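Local coordinates for protein Ral guanine nucleotide dissociation stimulator-like 2 (Mus musculus, PDB 4JGW) that probably acts as a guanine nucleotide exchange factor for small G proteins and associates in vitro with GTP-bound Rap1A and H-Ras, at residues T251-V256 with N306-Y311; G258-S263 with S315-S320. One frame throughout, in Å; residues are numbered along the deposited sequence.

Contact 1. Residues T251-V256 with N306-Y311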
ATOM      1  N   THR A 251       6.068  -6.984   9.632  1.00 33.54           N
ATOM      2  CA  THR A 251       7.120  -7.507  10.502  1.00 33.40           C
ATOM      3  C   THR A 251       7.647  -6.415  11.436  1.00 33.24           C
ATOM      4  O   THR A 251       7.727  -6.623  12.648  1.00 33.41           O
ATOM      5  CB  THR A 251       8.284  -8.131   9.684  1.00 33.47           C
ATOM      6  OG1 THR A 251       7.763  -9.108   8.775  1.00 33.43           O
ATOM      7  CG2 THR A 251       9.305  -8.802  10.601  1.00 33.33           C
ATOM      8  N   GLN A 252       7.983  -5.255  10.868  1.00 32.94           N
ATOM      9  CA  GLN A 252       8.465  -4.109  11.641  1.00 32.68           C
ATOM     10  C   GLN A 252       7.404  -3.586  12.603  1.00 32.61           C
ATOM     11  O   GLN A 252       7.714  -3.261  13.748  1.00 32.62           O
ATOM     12  CB  GLN A 252       8.961  -2.992  10.714  1.00 32.66           C
ATOM     13  CG  GLN A 252       9.467  -1.724  11.419  1.00 32.49           C
ATOM     14  CD  GLN A 252      10.713  -1.946  12.270  1.00 32.02           C
ATOM     15  OE1 GLN A 252      11.506  -2.850  12.016  1.00 32.39           O
ATOM     16  NE2 GLN A 252      10.892  -1.105  13.278  1.00 31.87           N
ATOM     17  N   PHE A 253       6.156  -3.514  12.134  1.00 32.51           N
ATOM     18  CA  PHE A 253       5.023  -3.164  12.991  1.00 32.37           C
ATOM     19  C   PHE A 253       4.960  -4.082  14.214  1.00 32.54           C
ATOM     20  O   PHE A 253       4.799  -3.607  15.341  1.00 32.45           O
ATOM     21  CB  PHE A 253       3.704  -3.222  12.206  1.00 32.27           C
ATOM     22  CG  PHE A 253       2.473  -3.073  13.064  1.00 31.69           C
ATOM     23  CD1 PHE A 253       1.918  -1.819  13.294  1.00 31.12           C
ATOM     24  CD2 PHE A 253       1.866  -4.192  13.638  1.00 31.14           C
ATOM     25  CE1 PHE A 253       0.780  -1.676  14.083  1.00 31.07           C
ATOM     26  CE2 PHE A 253       0.731  -4.062  14.435  1.00 30.93           C
ATOM     27  CZ  PHE A 253       0.187  -2.801  14.659  1.00 31.08           C
ATOM     28  N   ASN A 254       5.093  -5.388  13.977  1.00 32.65           N
ATOM     29  CA  ASN A 254       5.067  -6.393  15.041  1.00 32.87           C
ATOM     30  C   ASN A 254       6.284  -6.325  15.966  1.00 32.96           C
ATOM     31  O   ASN A 254       6.175  -6.625  17.156  1.00 32.95           O
ATOM     32  CB  ASN A 254       4.929  -7.805  14.457  1.00 32.96           C
ATOM     33  CG  ASN A 254       3.551  -8.068  13.849  1.00 33.32           C
ATOM     34  OD1 ASN A 254       2.559  -7.418  14.194  1.00 33.78           O
ATOM     35  ND2 ASN A 254       3.488  -9.041  12.948  1.00 33.39           N
ATOM     36  N   LYS A 255       7.433  -5.934  15.412  1.00 33.13           N
ATOM     37  CA  LYS A 255       8.658  -5.749  16.197  1.00 33.19           C
ATOM     38  C   LYS A 255       8.524  -4.594  17.186  1.00 33.12           C
ATOM     39  O   LYS A 255       8.982  -4.691  18.329  1.00 33.14           O
ATOM     40  CB  LYS A 255       9.870  -5.514  15.287  1.00 33.34           C
ATOM     41  CG  LYS A 255      10.432  -6.769  14.643  1.00 33.80           C
ATOM     42  CD  LYS A 255      11.727  -6.471  13.891  1.00 34.83           C
ATOM     43  CE  LYS A 255      12.106  -7.625  12.968  1.00 34.99           C
ATOM     44  NZ  LYS A 255      13.341  -7.340  12.181  1.00 35.33           N
ATOM     45  N   VAL A 256       7.896  -3.507  16.739  1.00 32.88           N
ATOM     46  CA  VAL A 256       7.667  -2.332  17.580  1.00 32.59           C
ATOM     47  C   VAL A 256       6.689  -2.674  18.707  1.00 32.60           C
ATOM     48  O   VAL A 256       6.954  -2.381  19.876  1.00 32.53           O
ATOM     49  CB  VAL A 256       7.166  -1.117  16.749  1.00 32.55           C
ATOM     50  CG1 VAL A 256       6.817   0.063  17.652  1.00 32.23           C
ATOM     51  CG2 VAL A 256       8.213  -0.704  15.724  1.00 32.30           C
ATOM     52  N   ASN A 306       3.246   9.475  12.227  1.00 30.95           N
ATOM     53  CA  ASN A 306       3.544   8.064  12.030  1.00 30.71           C
ATOM     54  C   ASN A 306       2.485   7.231  12.745  1.00 30.52           C
ATOM     55  O   ASN A 306       2.685   6.777  13.875  1.00 30.48           O
ATOM     56  CB  ASN A 306       4.957   7.725  12.523  1.00 30.62           C
ATOM     57  CG  ASN A 306       5.318   6.250  12.339  1.00 30.60           C
ATOM     58  OD1 ASN A 306       4.582   5.477  11.721  1.00 30.39           O
ATOM     59  ND2 ASN A 306       6.467   5.861  12.878  1.00 30.27           N
ATOM     60  N   PHE A 307       1.350   7.049  12.076  1.00 30.26           N
ATOM     61  CA  PHE A 307       0.212   6.342  12.660  1.00 30.22           C
ATOM     62  C   PHE A 307       0.424   4.830  12.711  1.00 30.00           C
ATOM     63  O   PHE A 307      -0.288   4.128  13.428  1.00 30.06           O
ATOM     64  CB  PHE A 307      -1.086   6.706  11.933  1.00 30.13           C
ATOM     65  CG  PHE A 307      -1.426   8.170  12.007  1.00 30.25           C
ATOM     66  CD1 PHE A 307      -1.127   9.022  10.945  1.00 30.46           C
ATOM     67  CD2 PHE A 307      -2.029   8.702  13.142  1.00 30.40           C
ATOM     68  CE1 PHE A 307      -1.431  10.383  11.012  1.00 30.40           C
ATOM     69  CE2 PHE A 307      -2.339  10.062  13.218  1.00 30.64           C
ATOM     70  CZ  PHE A 307      -2.037  10.903  12.150  1.00 30.24           C
ATOM     71  N   SER A 308       1.407   4.341  11.956  1.00 29.84           N
ATOM     72  CA  SER A 308       1.797   2.936  12.010  1.00 29.77           C
ATOM     73  C   SER A 308       2.366   2.568  13.386  1.00 29.79           C
ATOM     74  O   SER A 308       1.927   1.592  14.003  1.00 29.74           O
ATOM     75  CB  SER A 308       2.808   2.611  10.910  1.00 29.75           C
ATOM     76  OG  SER A 308       3.131   1.232  10.919  1.00 29.69           O
ATOM     77  N   SER A 309       3.331   3.350  13.866  1.00 29.71           N
ATOM     78  CA  SER A 309       3.930   3.094  15.178  1.00 29.80           C
ATOM     79  C   SER A 309       3.052   3.557  16.342  1.00 29.92           C
ATOM     80  O   SER A 309       3.137   2.997  17.436  1.00 29.92           O
ATOM     81  CB  SER A 309       5.341   3.671  15.277  1.00 29.71           C
ATOM     82  OG  SER A 309       6.283   2.737  14.779  1.00 29.35           O
ATOM     83  N   VAL A 310       2.210   4.564  16.106  1.00 29.99           N
ATOM     84  CA  VAL A 310       1.182   4.944  17.083  1.00 30.21           C
ATOM     85  C   VAL A 310       0.317   3.730  17.405  1.00 30.38           C
ATOM     86  O   VAL A 310       0.110   3.406  18.574  1.00 30.36           O
ATOM     87  CB  VAL A 310       0.288   6.117  16.598  1.00 30.10           C
ATOM     88  CG1 VAL A 310      -0.943   6.277  17.491  1.00 30.21           C
ATOM     89  CG2 VAL A 310       1.072   7.403  16.587  1.00 30.07           C
ATOM     90  N   TYR A 311      -0.163   3.056  16.360  1.00 30.68           N
ATOM     91  CA  TYR A 311      -0.999   1.875  16.533  1.00 31.08           C
ATOM     92  C   TYR A 311      -0.224   0.691  17.093  1.00 30.97           C
ATOM     93  O   TYR A 311      -0.766  -0.081  17.880  1.00 30.99           O
ATOM     94  CB  TYR A 311      -1.705   1.481  15.233  1.00 31.23           C
ATOM     95  CG  TYR A 311      -2.772   0.427  15.444  1.00 32.63           C
ATOM     96  CD1 TYR A 311      -3.951   0.726  16.126  1.00 33.97           C
ATOM     97  CD2 TYR A 311      -2.598  -0.871  14.979  1.00 33.83           C
ATOM     98  CE1 TYR A 311      -4.934  -0.242  16.329  1.00 34.82           C
ATOM     99  CE2 TYR A 311      -3.574  -1.847  15.176  1.00 34.75           C
ATOM    100  CZ  TYR A 311      -4.736  -1.524  15.850  1.00 35.04           C
ATOM    101  OH  TYR A 311      -5.701  -2.484  16.046  1.00 36.08           O
TER
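The helical segments 251-256 and 307-311 run in roughly the same direction, their axes inclined at 44° and 9.4 Å apart at closest approach, and F253 stands level with S309 in the backbone register. At that separation the first turn of the second helix is reached through side chains, and no hydrogen bond passes between the segments.

F253 does most of the bridging. Its CB leaves the helix across the line between the two backbones, but with CG anti to the backbone N (chi1 171°) the ring swings over to the other helix. There it presents its edge: the carbonyl oxygen S308 O lies near the ring plane, 3.5 Å from F253 CE1, where the weakly positive C-H rim of a phenyl group meets an oxygen favourably. F253 CZ then meets Y311 CD2 at 3.4 Å. The two rings touch rim to rim with planes 23° apart, and neither lies over the face of the other. Aromatic residues suit this place because they are long enough to span the gap.

One turn on from F253, V256 points toward the partner helix and sets CG1 4.0 Å from S309 OG. The small serine lets the branched side chain approach, while its hydroxyl is hydrogen-bonded to D214. N306 is the N-cap of the second helix: its OD1 accepts from S309 N over 3.3 Å, the N-H sitting well above the carbonyl plane.

Both segments belong to the catalytic RasGEF (CDC25-homology) domain. Helix 203-219 packs against V256 and, through D214, binds both S309 and the side-chain nitrogen ND2 of N306; helix 284-303 lies against S309 and V310, and Y390 brings a further ring to F253 and Y311.

Contact 2. Residues G258-S263 with S315-S320; sequences GAVVSS and SALQSS
Helix-to-helix packing inside the mainly helical CDC25-homology domain brings the C-terminal part of helix 244-264 against the last turn of helix 307-318. The two backbones come close at V261 and A316, their CA atoms 5.9 Å apart, a spacing that the single methyl of alanine permits. A316 points its CB at the partner helix, 3.7 Å from V260 CB, and V261 CG2 comes alongside the same methyl. The branched valines are apt neighbours, since each offers a broad, short apolar surface to a helix lying so near.

L317 leaves its helix to one side and needs its length to join in. With CG beside the backbone N (chi1 -70°) and an extended second torsion, its CD2 end turns to V260, the two side chains crossing at about a right angle. W294 of helix 284-303 also packs on V260, and I322 of helix 320-323 touches both V261 and L317, so the apolar cluster continues into neighbouring helices. Contact between the two branched side chains is made by one methyl from each: V260 CG1, anti to its own backbone N, lies 3.7 Å from L317 CD2.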
ATOM      1  N   GLY A 258       6.043  -5.648  19.768  1.00 32.72           N
ATOM      2  CA  GLY A 258       6.760  -6.626  20.579  1.00 32.76           C
ATOM      3  C   GLY A 258       7.715  -5.971  21.559  1.00 32.79           C
ATOM      4  O   GLY A 258       7.805  -6.384  22.716  1.00 32.81           O
ATOM      5  N   ALA A 259       8.422  -4.942  21.093  1.00 32.77           N
ATOM      6  CA  ALA A 259       9.351  -4.185  21.932  1.00 32.75           C
ATOM      7  C   ALA A 259       8.656  -3.548  23.134  1.00 32.80           C
ATOM      8  O   ALA A 259       9.201  -3.551  24.240  1.00 32.78           O
ATOM      9  CB  ALA A 259      10.070  -3.128  21.112  1.00 32.73           C
ATOM     10  N   VAL A 260       7.453  -3.015  22.911  1.00 32.84           N
ATOM     11  CA  VAL A 260       6.663  -2.381  23.971  1.00 32.89           C
ATOM     12  C   VAL A 260       6.257  -3.403  25.033  1.00 33.10           C
ATOM     13  O   VAL A 260       6.486  -3.189  26.224  1.00 32.97           O
ATOM     14  CB  VAL A 260       5.400  -1.663  23.417  1.00 32.84           C
ATOM     15  CG1 VAL A 260       4.613  -1.009  24.544  1.00 32.60           C
ATOM     16  CG2 VAL A 260       5.778  -0.623  22.375  1.00 32.47           C
ATOM     17  N   VAL A 261       5.663  -4.510  24.588  1.00 33.45           N
ATOM     18  CA  VAL A 261       5.260  -5.605  25.474  1.00 33.74           C
ATOM     19  C   VAL A 261       6.463  -6.117  26.276  1.00 33.99           C
ATOM     20  O   VAL A 261       6.395  -6.246  27.500  1.00 33.88           O
ATOM     21  CB  VAL A 261       4.604  -6.767  24.677  1.00 33.78           C
ATOM     22  CG1 VAL A 261       4.374  -7.982  25.566  1.00 33.62           C
ATOM     23  CG2 VAL A 261       3.286  -6.314  24.047  1.00 33.82           C
ATOM     24  N   SER A 262       7.564  -6.371  25.570  1.00 34.31           N
ATOM     25  CA  SER A 262       8.791  -6.909  26.154  1.00 34.74           C
ATOM     26  C   SER A 262       9.399  -6.003  27.234  1.00 34.83           C
ATOM     27  O   SER A 262       9.754  -6.479  28.318  1.00 34.80           O
ATOM     28  CB  SER A 262       9.811  -7.189  25.044  1.00 34.73           C
ATOM     29  OG  SER A 262      11.017  -7.719  25.561  1.00 35.92           O
ATOM     30  N   SER A 263       9.500  -4.706  26.942  1.00 34.98           N
ATOM     31  CA  SER A 263      10.135  -3.752  27.859  1.00 35.22           C
ATOM     32  C   SER A 263       9.290  -3.466  29.096  1.00 35.33           C
ATOM     33  O   SER A 263       9.823  -3.370  30.202  1.00 35.24           O
ATOM     34  CB  SER A 263      10.493  -2.447  27.142  1.00 35.18           C
ATOM     35  OG  SER A 263       9.362  -1.621  26.969  1.00 35.53           O
ATOM     36  N   SER A 315      -1.706  -0.573  20.580  1.00 33.33           N
ATOM     37  CA  SER A 315      -2.276  -1.922  20.572  1.00 33.71           C
ATOM     38  C   SER A 315      -1.505  -2.851  21.504  1.00 34.02           C
ATOM     39  O   SER A 315      -2.088  -3.738  22.131  1.00 34.13           O
ATOM     40  CB  SER A 315      -2.330  -2.501  19.155  1.00 33.63           C
ATOM     41  OG  SER A 315      -1.032  -2.711  18.627  1.00 33.46           O
ATOM     42  N   ALA A 316      -0.193  -2.634  21.588  1.00 34.36           N
ATOM     43  CA  ALA A 316       0.663  -3.357  22.526  1.00 34.60           C
ATOM     44  C   ALA A 316       0.294  -3.044  23.977  1.00 34.79           C
ATOM     45  O   ALA A 316       0.294  -3.934  24.823  1.00 34.84           O
ATOM     46  CB  ALA A 316       2.122  -3.035  22.266  1.00 34.45           C
ATOM     47  N   LEU A 317      -0.023  -1.780  24.250  1.00 35.13           N
ATOM     48  CA  LEU A 317      -0.398  -1.343  25.595  1.00 35.52           C
ATOM     49  C   LEU A 317      -1.832  -1.727  25.977  1.00 35.97           C
ATOM     50  O   LEU A 317      -2.160  -1.801  27.163  1.00 36.01           O
ATOM     51  CB  LEU A 317      -0.187   0.167  25.754  1.00 35.44           C
ATOM     52  CG  LEU A 317       1.250   0.704  25.796  1.00 35.27           C
ATOM     53  CD1 LEU A 317       1.244   2.224  25.860  1.00 35.15           C
ATOM     54  CD2 LEU A 317       2.036   0.131  26.967  1.00 34.69           C
ATOM     55  N   GLN A 318      -2.671  -1.967  24.968  1.00 36.45           N
ATOM     56  CA  GLN A 318      -4.052  -2.416  25.176  1.00 36.99           C
ATOM     57  C   GLN A 318      -4.140  -3.939  25.240  1.00 37.25           C
ATOM     58  O   GLN A 318      -5.163  -4.495  25.652  1.00 37.29           O
ATOM     59  CB  GLN A 318      -4.958  -1.904  24.055  1.00 37.04           C
ATOM     60  CG  GLN A 318      -5.321  -0.429  24.150  1.00 37.49           C
ATOM     61  CD  GLN A 318      -6.130   0.049  22.954  1.00 38.08           C
ATOM     62  OE1 GLN A 318      -5.806  -0.260  21.805  1.00 38.63           O
ATOM     63  NE2 GLN A 318      -7.187   0.806  23.221  1.00 38.11           N
ATOM     64  N   SER A 319      -3.058  -4.596  24.825  1.00 37.54           N
ATOM     65  CA  SER A 319      -2.958  -6.052  24.773  1.00 37.89           C
ATOM     66  C   SER A 319      -3.175  -6.691  26.147  1.00 38.13           C
ATOM     67  O   SER A 319      -2.832  -6.098  27.176  1.00 38.09           O
ATOM     68  CB  SER A 319      -1.585  -6.447  24.223  1.00 37.89           C
ATOM     69  OG  SER A 319      -1.548  -7.808  23.847  1.00 38.57           O
ATOM     70  N   SER A 320      -3.739  -7.901  26.149  1.00 38.33           N
ATOM     71  CA  SER A 320      -4.075  -8.626  27.385  1.00 38.66           C
ATOM     72  C   SER A 320      -2.956  -8.664  28.440  1.00 38.65           C
ATOM     73  O   SER A 320      -3.199  -8.288  29.587  1.00 38.70           O
ATOM     74  CB  SER A 320      -4.585 -10.043  27.080  1.00 38.74           C
ATOM     75  OG  SER A 320      -5.900 -10.015  26.549  1.00 39.36           O
TER

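Contacts 1 and 2 are successive levels of one interface, between helix 244-264 and helix 307-318, with centres about 11 Å apart. Both are largely buried, contact 1 lying nearer the centre of the chain, about 15 Å from it against about 25 Å. Their chemistry differs: at the start of helix 307-318 an aromatic rim and a valine meet backbone and serine oxygens and a second ring, with D214 bonded to S309 and to the capping N306 behind it, whereas near its end the side chains that touch are all aliphatic and the spacing small enough for alanine. The two levels adjoin where F253 CZ packs 4.2 Å from S315 OG, and helix 284-303 lies beside both.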